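Local coordinates for protein ubiquinol-cytochrome C chaperone (Brucella abortus NCTC 8038, PDB 6RWT) that probably acts as an assembly factor of respiratory complex III, a Cbp3 homolog whose mitochondrial counterpart chaperones newly synthesized cytochrome b, at residues N13-I16 with V17-Y21; A76-F79 with F80-V83; R46-M49 with L50-H53; C155-C158 with L159-I162. All coordinates share one frame; numbering follows the deposited sequence.

In the fold
The fold is all helical, and the four contacts are each a single turn-to-turn stretch of one helix. Along the chain come contact 1 on helix 2-28, contact 3 on helix 43-61, contact 2 on helix 66-89 and contact 4 at the end of helix 145-161. Contacts 1, 2 and 3 meet one another: Tyr21 reaches Asp82 and Leu50, and Phe79 packs on Tyr47 and Leu50, with the centres of contacts 2 and 3 about 12 Å apart. Contact 4 lies across the chain's centre from contact 2, about 23 Å between centres, and touches none of the others. Three consecutive helices thus share one packed core, while contact 4 closes a separate helix.

Contact 1: residues N13-I16 with V17-Y21; sequences NEAI and VLRVY
Helix 2-28, the long N-terminal helix, supplies this contact, in which Asn13 and Val17 meet one turn apart while Ile16 faces Arg19 and Val20 on another side. Regular i to i+4 bonds run through it; Val17 N reaches Asn13 O at 2.9 Å and Val20 N reaches Ile16 O at 2.9 Å, both nearly straight. Arg19 places CG between its backbone N and carbonyl carbon (chi1 40°), from where an extended chain folds back along the helix. In the conformer given, the guanidinium lies over Ile16 CG1, a placement that remains doubtful. On the side toward helix 66-89, Val17 CG2 approaches Asn13 ND2 at 4.0 Å. That amide donates to Glu14 OE1 over 3.1 Å, the oxygen being met from above the carboxylate plane, and also bonds Glu74 of helix 66-89. Ile16 CG2 and Val20 CG2 are in apolar contact at 4.2 Å. Val20 packs on Ile75 and Val17 on Glu74 and Glu78 of helix 66-89; Tyr21 OH is probably bonded to Asp82, in the Asp82 conformer given. Chemically, the turn is mixed: Val17 and Val20 are buried against helix 66-89, and beside Val17 the asparagine amide is shared between two glutamates.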
# COMPACT_ATOMS: atom_id res chain seq x y z
N ASN A 13 13.43 15.68 3.67
CA ASN A 13 12.71 14.48 4.11
C ASN A 13 11.20 14.67 4.04
O ASN A 13 10.48 13.81 3.54
CB ASN A 13 13.10 14.08 5.54
CG ASN A 13 12.38 12.82 6.01
OD1 ASN A 13 12.73 11.71 5.61
ND2 ASN A 13 11.38 12.99 6.88
N GLU A 14 10.72 15.81 4.54
CA GLU A 14 9.29 16.10 4.53
C GLU A 14 8.74 16.19 3.10
O GLU A 14 7.64 15.68 2.83
CB GLU A 14 8.97 17.36 5.35
CG GLU A 14 9.34 17.26 6.84
CD GLU A 14 8.75 16.04 7.52
OE1 GLU A 14 9.53 15.18 7.98
OE2 GLU A 14 7.50 15.92 7.59
N ALA A 15 9.49 16.82 2.20
CA ALA A 15 9.13 16.87 0.78
C ALA A 15 9.10 15.48 0.12
O ALA A 15 8.19 15.18 -0.65
CB ALA A 15 10.06 17.81 0.02
N ILE A 16 10.08 14.64 0.44
CA ILE A 16 10.13 13.24 -0.06
C ILE A 16 8.93 12.41 0.42
O ILE A 16 8.30 11.71 -0.38
CB ILE A 16 11.47 12.56 0.31
CG1 ILE A 16 12.62 13.20 -0.49
CG2 ILE A 16 11.44 11.05 0.08
CD1 ILE A 16 14.00 12.90 0.04
N VAL A 17 8.61 12.49 1.71
CA VAL A 17 7.48 11.74 2.28
C VAL A 17 6.16 12.15 1.58
O VAL A 17 5.36 11.29 1.21
CB VAL A 17 7.38 11.93 3.81
CG1 VAL A 17 6.09 11.35 4.37
CG2 VAL A 17 8.58 11.28 4.51
N LEU A 18 5.96 13.45 1.39
CA LEU A 18 4.77 13.95 0.71
C LEU A 18 4.67 13.43 -0.72
O LEU A 18 3.59 12.97 -1.13
CB LEU A 18 4.71 15.48 0.73
CG LEU A 18 3.54 16.17 0.01
CD1 LEU A 18 2.21 15.76 0.62
CD2 LEU A 18 3.72 17.68 0.06
N ARG A 19 5.75 13.49 -1.49
CA ARG A 19 5.66 13.04 -2.89
C ARG A 19 5.49 11.53 -3.01
O ARG A 19 4.69 11.07 -3.83
CB ARG A 19 6.79 13.55 -3.81
CG ARG A 19 8.20 13.59 -3.28
CD ARG A 19 8.92 14.71 -4.03
NE ARG A 19 10.13 15.23 -3.39
CZ ARG A 19 11.35 14.76 -3.63
NH1 ARG A 19 12.40 15.30 -3.03
NH2 ARG A 19 11.52 13.74 -4.45
N VAL A 20 6.20 10.76 -2.17
CA VAL A 20 6.03 9.29 -2.16
C VAL A 20 4.59 8.90 -1.80
O VAL A 20 3.96 8.11 -2.51
CB VAL A 20 7.06 8.60 -1.22
CG1 VAL A 20 6.75 7.13 -0.98
CG2 VAL A 20 8.47 8.74 -1.78
N TYR A 21 4.05 9.49 -0.73
CA TYR A 21 2.67 9.19 -0.30
C TYR A 21 1.64 9.55 -1.40
O TYR A 21 0.71 8.77 -1.68
CB TYR A 21 2.33 9.84 1.06
CG TYR A 21 1.11 9.21 1.70
CD1 TYR A 21 1.20 7.97 2.34
CD2 TYR A 21 -0.13 9.82 1.63
CE1 TYR A 21 0.07 7.36 2.88
CE2 TYR A 21 -1.26 9.22 2.19
CZ TYR A 21 -1.15 7.99 2.81
OH TYR A 21 -2.27 7.38 3.36

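Contact 2: residues A76-F79 with F80-V83; sequences ADEF and FKDV
Phe79 and Phe80, adjacent on helix 66-89, meet edge to face and share this turn with a charged trio on another side of the helix. The two rings leave the backbone differently: Phe79 has CG anti to the backbone N (chi1 172°), whereas Phe80 has CG anti to the carbonyl carbon (chi1 -72°). As a result the edge of Phe79 points at the face of Phe80, with Phe79 CD2 above the centre of that face and CE2 3.8 Å from Phe80 CE1. The centroids lie 5.1 Å apart and the planes meet at 55°, a T well short of perpendicular. One turn on, Val83 turns CG2 back over one face of Phe79 in a CH-pi contact, the methyl 3.5 Å from Phe79 CE1 and set toward the rim. The valine and the ring run side by side in the same direction.

Lys81 extends back along the helix and bends at chi3, which carries NZ between two carboxylates. It donates to Glu78 OE2 at 3.0 Å, approaching from above the carboxylate plane; a bend at chi2 brings the Glu78 carboxylate alongside. Asp77 OD2 makes a longer salt bridge with NZ at 3.7 Å, and a water joins the same two atoms, accepting from the ammonium and donating to the aspartate.

Phe79 packs between neighbours, touching Tyr47, Leu50 and Ile54 of helix 43-61 and meeting the ring of Phe108. Phe80 lies against Ala105 and Tyr109 of helix 100-120, while Glu78 touches Val17 and Tyr21 of helix 2-28.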
# COMPACT_ATOMS: atom_id res chain seq x y z
N ALA A 76 4.07 4.34 6.69
CA ALA A 76 3.16 3.69 7.64
C ALA A 76 2.46 4.71 8.56
O ALA A 76 1.25 4.65 8.75
CB ALA A 76 3.89 2.63 8.46
N ASP A 77 3.22 5.68 9.07
CA ASP A 77 2.68 6.77 9.92
C ASP A 77 1.59 7.56 9.18
O ASP A 77 0.50 7.78 9.71
CB ASP A 77 3.80 7.73 10.37
CG ASP A 77 3.33 8.78 11.38
OD1 ASP A 77 2.82 8.40 12.46
OD2 ASP A 77 3.50 10.00 11.12
N GLU A 78 1.89 7.95 7.94
CA GLU A 78 0.91 8.72 7.13
C GLU A 78 -0.34 7.89 6.82
O GLU A 78 -1.47 8.40 6.87
CB GLU A 78 1.56 9.24 5.84
CG GLU A 78 2.62 10.32 6.02
CD GLU A 78 2.11 11.58 6.68
OE1 GLU A 78 1.02 12.09 6.29
OE2 GLU A 78 2.79 12.08 7.60
N PHE A 79 -0.14 6.60 6.51
CA PHE A 79 -1.25 5.66 6.25
C PHE A 79 -2.18 5.53 7.45
O PHE A 79 -3.39 5.68 7.31
CB PHE A 79 -0.67 4.29 5.86
CG PHE A 79 -1.68 3.18 5.76
CD1 PHE A 79 -2.67 3.18 4.78
CD2 PHE A 79 -1.61 2.09 6.63
CE1 PHE A 79 -3.57 2.13 4.69
CE2 PHE A 79 -2.50 1.03 6.53
CZ PHE A 79 -3.49 1.06 5.56
N PHE A 80 -1.63 5.29 8.64
CA PHE A 80 -2.49 5.11 9.82
C PHE A 80 -3.21 6.42 10.23
O PHE A 80 -4.35 6.35 10.68
CB PHE A 80 -1.73 4.45 10.98
CG PHE A 80 -1.43 2.99 10.75
CD1 PHE A 80 -2.47 2.08 10.55
CD2 PHE A 80 -0.12 2.52 10.72
CE1 PHE A 80 -2.21 0.73 10.33
CE2 PHE A 80 0.14 1.17 10.51
CZ PHE A 80 -0.91 0.28 10.31
N LYS A 81 -2.58 7.58 10.02
CA LYS A 81 -3.30 8.87 10.20
C LYS A 81 -4.50 8.99 9.24
O LYS A 81 -5.59 9.44 9.65
CB LYS A 81 -2.36 10.07 10.04
CG LYS A 81 -1.35 10.23 11.17
CD LYS A 81 -0.55 11.54 11.11
CE LYS A 81 0.44 11.62 9.96
NZ LYS A 81 1.37 12.79 10.09
N ASP A 82 -4.28 8.61 7.99
CA ASP A 82 -5.30 8.56 6.94
C ASP A 82 -6.47 7.65 7.33
O ASP A 82 -7.63 8.05 7.29
CB ASP A 82 -4.62 8.04 5.65
CG ASP A 82 -5.44 8.27 4.40
OD1 ASP A 82 -6.67 8.21 4.46
OD2 ASP A 82 -4.81 8.48 3.34
N VAL A 83 -6.15 6.42 7.73
CA VAL A 83 -7.19 5.41 8.08
C VAL A 83 -7.97 5.81 9.34
O VAL A 83 -9.20 5.66 9.39
CB VAL A 83 -6.63 3.98 8.19
CG1 VAL A 83 -7.76 2.99 8.44
CG2 VAL A 83 -5.93 3.56 6.90
O HOH W 1 3.44 12.62 12.10

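Contact 3: residues R46-M49 with L50-H53; sequences RYEM and LSLH
Ser51 packs on Tyr47 in this turn of helix 43-61, where Met49, Ser51 and Leu50 bury the most surface. Met49 holds CG anti to its carbonyl carbon and bends at chi2 and chi3; its CE comes 4.2 Å from Leu52 CD2, and the side chain packs on Phe33, Tyr34 and Val39. The carbonyl of Met49 accepts two bonds, from His53 N at 3.2 Å and from ND1 of the same residue at 2.8 Å, reaching it from opposite faces of its plane. The oxygen lies at the imidazole edge, in plane; since a carbonyl only accepts, ND1 is the donor. Ser51 places OG between its backbone N and carbonyl carbon (chi1 62°), bringing the hydroxyl over the preceding turn. OG lies 2.9 Å from Tyr47 O and 3.1 Å from Glu48 O, two acceptors competing for one proton; a water donates to OG and Glu48 OE1. Ser51 CB lies over the face of the Tyr47 ring, 3.8 Å from CZ. Leu50 reaches out to Tyr21 and Phe79. Glu48 is paired with Arg111 and His53 NE2 with the Tyr151 hydroxyl; Glu48, Ser51 and both His53 ring nitrogens thus have partners, and the two ring bonds would fix the imidazole's rotation.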
# COMPACT_ATOMS: atom_id res chain seq x y z
N ARG A 46 -12.18 1.15 -1.27
CA ARG A 46 -11.10 2.14 -1.43
C ARG A 46 -9.95 1.90 -0.42
O ARG A 46 -8.76 2.03 -0.77
CB ARG A 46 -11.65 3.58 -1.34
CG ARG A 46 -12.61 3.94 -2.47
CD ARG A 46 -13.01 5.41 -2.51
NE ARG A 46 -13.83 5.83 -1.38
CZ ARG A 46 -15.17 5.81 -1.32
NH1 ARG A 46 -15.92 5.35 -2.32
NH2 ARG A 46 -15.77 6.25 -0.22
N TYR A 47 -10.30 1.53 0.82
CA TYR A 47 -9.30 1.09 1.80
C TYR A 47 -8.50 -0.14 1.30
O TYR A 47 -7.27 -0.21 1.48
CB TYR A 47 -9.92 0.82 3.20
CG TYR A 47 -8.97 0.06 4.10
CD1 TYR A 47 -8.03 0.72 4.88
CD2 TYR A 47 -8.95 -1.35 4.10
CE1 TYR A 47 -7.13 0.02 5.67
CE2 TYR A 47 -8.04 -2.06 4.87
CZ TYR A 47 -7.13 -1.38 5.66
OH TYR A 47 -6.21 -2.08 6.41
N GLU A 48 -9.18 -1.11 0.67
CA GLU A 48 -8.47 -2.30 0.17
C GLU A 48 -7.42 -1.90 -0.88
O GLU A 48 -6.31 -2.44 -0.89
CB GLU A 48 -9.43 -3.37 -0.40
CG GLU A 48 -10.39 -4.03 0.59
CD GLU A 48 -9.71 -4.75 1.76
OE1 GLU A 48 -8.53 -5.13 1.66
OE2 GLU A 48 -10.39 -4.95 2.81
N MET A 49 -7.75 -0.95 -1.75
CA MET A 49 -6.77 -0.48 -2.74
C MET A 49 -5.64 0.34 -2.10
O MET A 49 -4.46 0.14 -2.46
CB MET A 49 -7.45 0.30 -3.88
CG MET A 49 -8.36 -0.54 -4.79
SD MET A 49 -7.53 -1.90 -5.64
CE MET A 49 -7.88 -3.24 -4.53
N LEU A 50 -5.94 1.22 -1.15
CA LEU A 50 -4.86 1.97 -0.49
C LEU A 50 -3.91 1.04 0.27
O LEU A 50 -2.69 1.13 0.11
CB LEU A 50 -5.42 3.06 0.43
CG LEU A 50 -4.38 3.94 1.14
CD1 LEU A 50 -3.54 4.77 0.17
CD2 LEU A 50 -5.05 4.84 2.16
N SER A 51 -4.47 0.14 1.08
CA SER A 51 -3.67 -0.82 1.85
C SER A 51 -2.82 -1.74 0.97
O SER A 51 -1.67 -2.04 1.32
CB SER A 51 -4.56 -1.62 2.82
OG SER A 51 -5.53 -2.40 2.15
N LEU A 52 -3.37 -2.18 -0.17
CA LEU A 52 -2.60 -2.98 -1.13
C LEU A 52 -1.34 -2.23 -1.61
O LEU A 52 -0.25 -2.81 -1.66
CB LEU A 52 -3.48 -3.39 -2.32
CG LEU A 52 -2.81 -4.09 -3.51
CD1 LEU A 52 -2.15 -5.39 -3.08
CD2 LEU A 52 -3.82 -4.34 -4.62
N HIS A 53 -1.51 -0.96 -1.98
CA HIS A 53 -0.41 -0.15 -2.51
C HIS A 53 0.61 0.25 -1.43
O HIS A 53 1.82 0.26 -1.67
CB HIS A 53 -0.95 1.05 -3.33
CG HIS A 53 -1.56 0.64 -4.64
ND1 HIS A 53 -2.82 0.11 -4.76
CD2 HIS A 53 -1.04 0.66 -5.89
CE1 HIS A 53 -3.06 -0.18 -6.03
NE2 HIS A 53 -1.98 0.14 -6.74
O HOH W 2 -6.22 -5.02 3.30

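Contact 4: residues C155-C158 with L159-I162; sequences CRDC and LREI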
# COMPACT_ATOMS: atom_id res chain seq x y z
N CYS A 155 3.97 -4.83 -10.37
CA CYS A 155 4.38 -3.74 -9.46
C CYS A 155 5.55 -4.18 -8.55
O CYS A 155 6.49 -3.41 -8.32
CB CYS A 155 3.20 -3.25 -8.60
SG CYS A 155 1.91 -2.30 -9.46
N ARG A 156 5.49 -5.41 -8.03
CA ARG A 156 6.57 -5.94 -7.20
C ARG A 156 7.88 -5.95 -8.00
O ARG A 156 8.93 -5.51 -7.49
CB ARG A 156 6.22 -7.36 -6.70
CG ARG A 156 7.18 -7.96 -5.67
CD ARG A 156 8.47 -8.56 -6.25
NE ARG A 156 8.21 -9.41 -7.40
CZ ARG A 156 7.85 -10.70 -7.35
NH1 ARG A 156 7.72 -11.34 -6.19
NH2 ARG A 156 7.63 -11.35 -8.49
N ASP A 157 7.82 -6.45 -9.24
CA ASP A 157 8.99 -6.50 -10.12
C ASP A 157 9.57 -5.10 -10.38
O ASP A 157 10.77 -4.90 -10.26
CB ASP A 157 8.65 -7.20 -11.44
CG ASP A 157 8.41 -8.71 -11.29
OD1 ASP A 157 8.69 -9.28 -10.21
OD2 ASP A 157 7.94 -9.34 -12.27
N CYS A 158 8.70 -4.15 -10.72
CA CYS A 158 9.14 -2.76 -10.97
C CYS A 158 9.80 -2.12 -9.75
O CYS A 158 10.89 -1.55 -9.85
CB CYS A 158 7.95 -1.92 -11.43
SG CYS A 158 8.29 -0.14 -11.56
N LEU A 159 9.14 -2.22 -8.60
CA LEU A 159 9.69 -1.65 -7.37
C LEU A 159 11.07 -2.24 -7.02
O LEU A 159 11.96 -1.51 -6.62
CB LEU A 159 8.71 -1.82 -6.19
CG LEU A 159 7.43 -0.96 -6.23
CD1 LEU A 159 6.42 -1.47 -5.22
CD2 LEU A 159 7.72 0.52 -5.98
N ARG A 160 11.23 -3.55 -7.21
CA ARG A 160 12.49 -4.24 -6.90
C ARG A 160 13.67 -3.73 -7.74
O ARG A 160 14.81 -3.68 -7.26
CB ARG A 160 12.33 -5.75 -7.11
CG ARG A 160 13.53 -6.59 -6.67
CD ARG A 160 13.15 -8.05 -6.49
NE ARG A 160 12.61 -8.62 -7.72
CZ ARG A 160 11.99 -9.80 -7.82
NH1 ARG A 160 11.81 -10.59 -6.75
NH2 ARG A 160 11.53 -10.20 -9.01
N GLU A 161 13.39 -3.36 -8.99
CA GLU A 161 14.42 -2.89 -9.91
C GLU A 161 14.85 -1.43 -9.70
O GLU A 161 15.90 -1.02 -10.19
CB GLU A 161 13.97 -3.08 -11.36
CG GLU A 161 13.95 -4.53 -11.82
CD GLU A 161 13.80 -4.64 -13.32
OE1 GLU A 161 12.85 -4.07 -13.88
OE2 GLU A 161 14.66 -5.31 -13.94
N ILE A 162 14.04 -0.65 -8.98
CA ILE A 162 14.45 0.71 -8.60
C ILE A 162 15.60 0.57 -7.59
O ILE A 162 15.51 -0.24 -6.66
CB ILE A 162 13.28 1.53 -7.98
CG1 ILE A 162 12.09 1.63 -8.95
CG2 ILE A 162 13.74 2.95 -7.62
CD1 ILE A 162 10.82 2.22 -8.36
O HOH W 3 12.51 -7.56 -10.48
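From Leu159 N to Cys155 O the helical bond is 2.9 Å and nearly straight, but later bonds lengthen as helix 145-161 runs out: Glu161 N to Asp157 O is 3.3 Å, and Ile162 N to Cys158 O is weak.

Arg156 and Arg160, one turn apart, lie side by side and point the same way, their guanidinium groups stacked face on face with centres 4.3 Å apart and planes only 14° from parallel. Arg156 NE sits over the rim of the Arg160 group. Asp157 OD1, at the edge of Arg156 and near Arg160, probably offsets the closeness of the two like charges. Arg156, bent at chi2 and chi3, grips OD1 side-on with two nitrogens, NE and NH2, each at 2.9 Å, both from the same face of the carboxylate and with the oxygen near the guanidinium plane. Arg160 reaches OD1 too, its NH2 at 3.2 Å, but here the oxygen lies well out of the guanidinium plane, and the attraction is one of charge with no N-H directed at it. A bend at chi3 (58°) sets this group over Arg156, while its NE donates to a water that in turn donates to Asp157 O. Arg156 NH1 is held further by Leu119 O.

On another side, Leu159 rests on Leu56 of helix 43-61 and on Ile172, with CG 3.4 Å from Cys155 O. Arg60 of helix 43-61 bonds the carbonyls of Leu159 and Ile162. The arrangement is that of the C-terminal turn of a helix carrying an i to i+4 arginine stack with a shared aspartate.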